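Local coordinates for glutaryl-CoA dehydrogenase (Mycobacterium smegmatis, PDB 3SF6), which belongs to the acyl-CoA dehydrogenase family of flavoproteins and has dihydroflavine-adenine dinucleotide bound, at residues V29-E34 with L319-R323. Numbering follows the deposited sequence.
With SO4 (sulfate ion), chain S.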
ATOM      1  N   VAL A  29      21.444   7.539  21.308  1.00 11.76           N
ATOM      2  CA  VAL A  29      22.312   6.714  20.470  1.00 11.35           C
ATOM      3  C   VAL A  29      23.359   7.465  19.637  1.00  9.10           C
ATOM      4  O   VAL A  29      24.023   6.865  18.779  1.00  9.40           O
ATOM      5  CB  VAL A  29      21.509   5.765  19.588  1.00 11.53           C
ATOM      6  CG1 VAL A  29      20.774   4.685  20.521  1.00 13.83           C
ATOM      7  CG2 VAL A  29      20.598   6.541  18.688  1.00 13.02           C
ATOM      8  N   LEU A  30      23.515   8.755  19.939  1.00  8.45           N
ATOM      9  CA  LEU A  30      24.545   9.621  19.362  1.00  8.44           C
ATOM     10  C   LEU A  30      25.537  10.030  20.430  1.00  8.28           C
ATOM     11  O   LEU A  30      25.241   9.951  21.641  1.00  9.31           O
ATOM     12  CB  LEU A  30      23.914  10.871  18.764  1.00  8.11           C
ATOM     13  CG  LEU A  30      22.829  10.618  17.705  1.00  7.98           C
ATOM     14  CD1 LEU A  30      22.244  11.961  17.270  1.00  8.85           C
ATOM     15  CD2 LEU A  30      23.376   9.857  16.507  1.00  7.80           C
ATOM     16  N   SER A  31      26.726  10.428  19.994  1.00  7.90           N
ATOM     17  CA  SER A  31      27.729  10.979  20.890  1.00  7.91           C
ATOM     18  C   SER A  31      27.529  12.480  21.059  1.00  8.19           C
ATOM     19  O   SER A  31      26.863  13.132  20.234  1.00  7.99           O
ATOM     20  CB  SER A  31      29.115  10.707  20.349  1.00  8.98           C
ATOM     21  OG  SER A  31      29.370  11.471  19.206  1.00  8.29           O
ATOM     22  N   ALA A  32      28.182  13.033  22.079  1.00  8.17           N
ATOM     23  CA  ALA A  32      28.149  14.489  22.306  1.00  8.83           C
ATOM     24  C   ALA A  32      28.771  15.227  21.107  1.00  8.43           C
ATOM     25  O   ALA A  32      28.263  16.281  20.704  1.00  9.07           O
ATOM     26  CB  ALA A  32      28.884  14.834  23.616  1.00  8.36           C
ATOM     27  N   GLU A  33      29.839  14.670  20.518  1.00  9.15           N
ATOM     28  CA  GLU A  33      30.473  15.263  19.337  1.00  9.28           C
ATOM     29  C   GLU A  33      29.526  15.307  18.156  1.00  8.96           C
ATOM     30  O   GLU A  33      29.496  16.265  17.388  1.00  9.18           O
ATOM     31  CB  GLU A  33      31.737  14.476  18.954  1.00 10.02           C
ATOM     32  CG  GLU A  33      32.879  14.611  19.957  1.00 13.53           C
ATOM     33  CD  GLU A  33      32.817  13.695  21.181  1.00 16.40           C
ATOM     34  OE1 GLU A  33      31.864  12.882  21.387  1.00 15.19           O
ATOM     35  OE2 GLU A  33      33.807  13.786  21.978  1.00 17.80           O
ATOM     36  N   GLU A  34      28.807  14.217  17.946  1.00  7.98           N
ATOM     37  CA  GLU A  34      27.819  14.115  16.882  1.00  7.10           C
ATOM     38  C   GLU A  34      26.645  15.083  17.087  1.00  7.11           C
ATOM     39  O   GLU A  34      26.243  15.773  16.169  1.00  7.19           O
ATOM     40  CB  GLU A  34      27.303  12.693  16.788  1.00  6.44           C
ATOM     41  CG  GLU A  34      28.335  11.701  16.268  1.00  7.66           C
ATOM     42  CD  GLU A  34      28.041  10.247  16.551  1.00  8.09           C
ATOM     43  OE1 GLU A  34      27.016   9.889  17.202  1.00  7.59           O
ATOM     44  OE2 GLU A  34      28.889   9.428  16.117  1.00 10.17           O
ATOM     45  N   LEU A 319      21.478   5.419  10.670  1.00  4.80           N
ATOM     46  CA  LEU A 319      22.505   5.365  11.719  1.00  5.79           C
ATOM     47  C   LEU A 319      23.319   4.059  11.637  1.00  5.61           C
ATOM     48  O   LEU A 319      24.552   4.064  11.762  1.00  6.62           O
ATOM     49  CB  LEU A 319      21.860   5.502  13.090  1.00  7.00           C
ATOM     50  CG  LEU A 319      22.845   5.618  14.256  1.00  8.94           C
ATOM     51  CD1 LEU A 319      23.851   6.764  14.081  1.00 12.06           C
ATOM     52  CD2 LEU A 319      22.002   5.803  15.584  1.00 14.12           C
ATOM     53  N   HIS A 320      22.640   2.951  11.457  1.00  5.77           N
ATOM     54  CA  HIS A 320      23.294   1.658  11.293  1.00  5.72           C
ATOM     55  C   HIS A 320      24.287   1.679  10.127  1.00  5.19           C
ATOM     56  O   HIS A 320      25.430   1.259  10.249  1.00  6.40           O
ATOM     57  CB  HIS A 320      22.217   0.570  11.072  1.00  5.90           C
ATOM     58  CG  HIS A 320      22.772  -0.789  10.858  1.00  8.71           C
ATOM     59  ND1 HIS A 320      23.395  -1.476  11.873  1.00 13.44           N
ATOM     60  CD2 HIS A 320      22.746  -1.622   9.793  1.00  8.59           C
ATOM     61  CE1 HIS A 320      23.767  -2.672  11.420  1.00 14.88           C
ATOM     62  NE2 HIS A 320      23.384  -2.783  10.164  1.00 11.38           N
ATOM     63  N   LEU A 321      23.844   2.227   9.004  1.00  6.16           N
ATOM     64  CA  LEU A 321      24.711   2.307   7.828  1.00  5.63           C
ATOM     65  C   LEU A 321      25.901   3.233   8.094  1.00  5.26           C
ATOM     66  O   LEU A 321      27.025   2.951   7.672  1.00  6.81           O
ATOM     67  CB  LEU A 321      23.934   2.761   6.592  1.00  6.23           C
ATOM     68  CG  LEU A 321      22.842   1.824   6.083  1.00  7.38           C
ATOM     69  CD1 LEU A 321      21.900   2.584   5.075  1.00  7.91           C
ATOM     70  CD2 LEU A 321      23.414   0.481   5.490  1.00 11.13           C
ATOM     71  N   GLY A 322      25.657   4.356   8.764  1.00  5.36           N
ATOM     72  CA  GLY A 322      26.744   5.248   9.120  1.00  5.00           C
ATOM     73  C   GLY A 322      27.748   4.626  10.064  1.00  5.62           C
ATOM     74  O   GLY A 322      28.958   4.800   9.903  1.00  6.68           O
ATOM     75  N   ARG A 323      27.255   3.897  11.066  1.00  5.83           N
ATOM     76  CA  ARG A 323      28.172   3.187  11.969  1.00  6.50           C
ATOM     77  C   ARG A 323      29.000   2.165  11.182  1.00  7.13           C
ATOM     78  O   ARG A 323      30.184   2.015  11.449  1.00  7.13           O
ATOM     79  CB  ARG A 323      27.433   2.527  13.124  1.00  7.45           C
ATOM     80  CG  ARG A 323      26.698   3.560  14.034  1.00  8.66           C
ATOM     81  CD  ARG A 323      27.535   4.017  15.155  1.00 11.45           C
ATOM     82  NE  ARG A 323      26.837   5.005  16.003  1.00 10.45           N
ATOM     83  CZ  ARG A 323      27.188   6.287  16.160  1.00  9.83           C
ATOM     84  NH1 ARG A 323      28.260   6.789  15.596  1.00  8.42           N
ATOM     85  NH2 ARG A 323      26.443   7.073  16.948  1.00  9.56           N
TER
HETATM   86  S   SO4 S 417      28.264  10.898  25.068  1.00 28.98           S
HETATM   87  O1  SO4 S 417      28.431   9.580  25.700  1.00 30.89           O
HETATM   88  O2  SO4 S 417      29.275  11.204  24.039  1.00 22.77           O
HETATM   89  O3  SO4 S 417      28.752  11.744  26.200  1.00 34.18           O
HETATM   90  O4  SO4 S 417      26.802  11.161  24.774  1.00 23.62           O
HETATM   91  O   HOH W   1      24.597   4.392  17.708  1.00 18.13           O
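Arg323 and Glu34 meet end-on, a worked example of how one capping carboxylate can tie a helix start to a distant helix. Arg323 NH1 donates to Glu34 OE2 at 2.8 Å. Arg323 NH2 donates to Glu34 OE1 at 2.9 Å, on its syn lone pair. Both bonds are nearly straight, and the guanidinium and carboxylate planes lie only 19° apart. From above the carboxylate plane Glu34 OE1 also accepts Ser31 N, at 2.9 Å, while Glu34 N returns a bond to Ser31 OG at 3.1 Å. This reciprocal pair is a capping box, with Ser31 as N-cap; the two arginine bonds and the one from Ser31 N together hold the carboxylate's rotation, and the paired arginine probably helps keep it ionised. The arginine chain bends at chi2 (-91°) and then runs extended through chi3, bringing its guanidinium edge to the loop. There Arg323 NH2 has a second acceptor, Val29 O at 3.0 Å, in the carbonyl plane on a lone pair, and a water bridges the same oxygen to Arg323 NE. Leu319, its CG anti to the backbone N (chi1 -173°), lays CD1 over one guanidinium face near the rim, with Leu30 CD2 also against that methyl. Leu319 CD2 presses tightly on Val29 CG2 at 3.5 Å. Within the first turn, Ala32 N donates to a sulfate, probably from the crystallisation liquor, that Arg35 also binds. The contact thus joins the N-terminal end of helix 32-49 to helix 298-327; Val92 of helix 91-104 packs against Glu34, Leu319 and Arg323, and His320 of a second subunit packs on Val29.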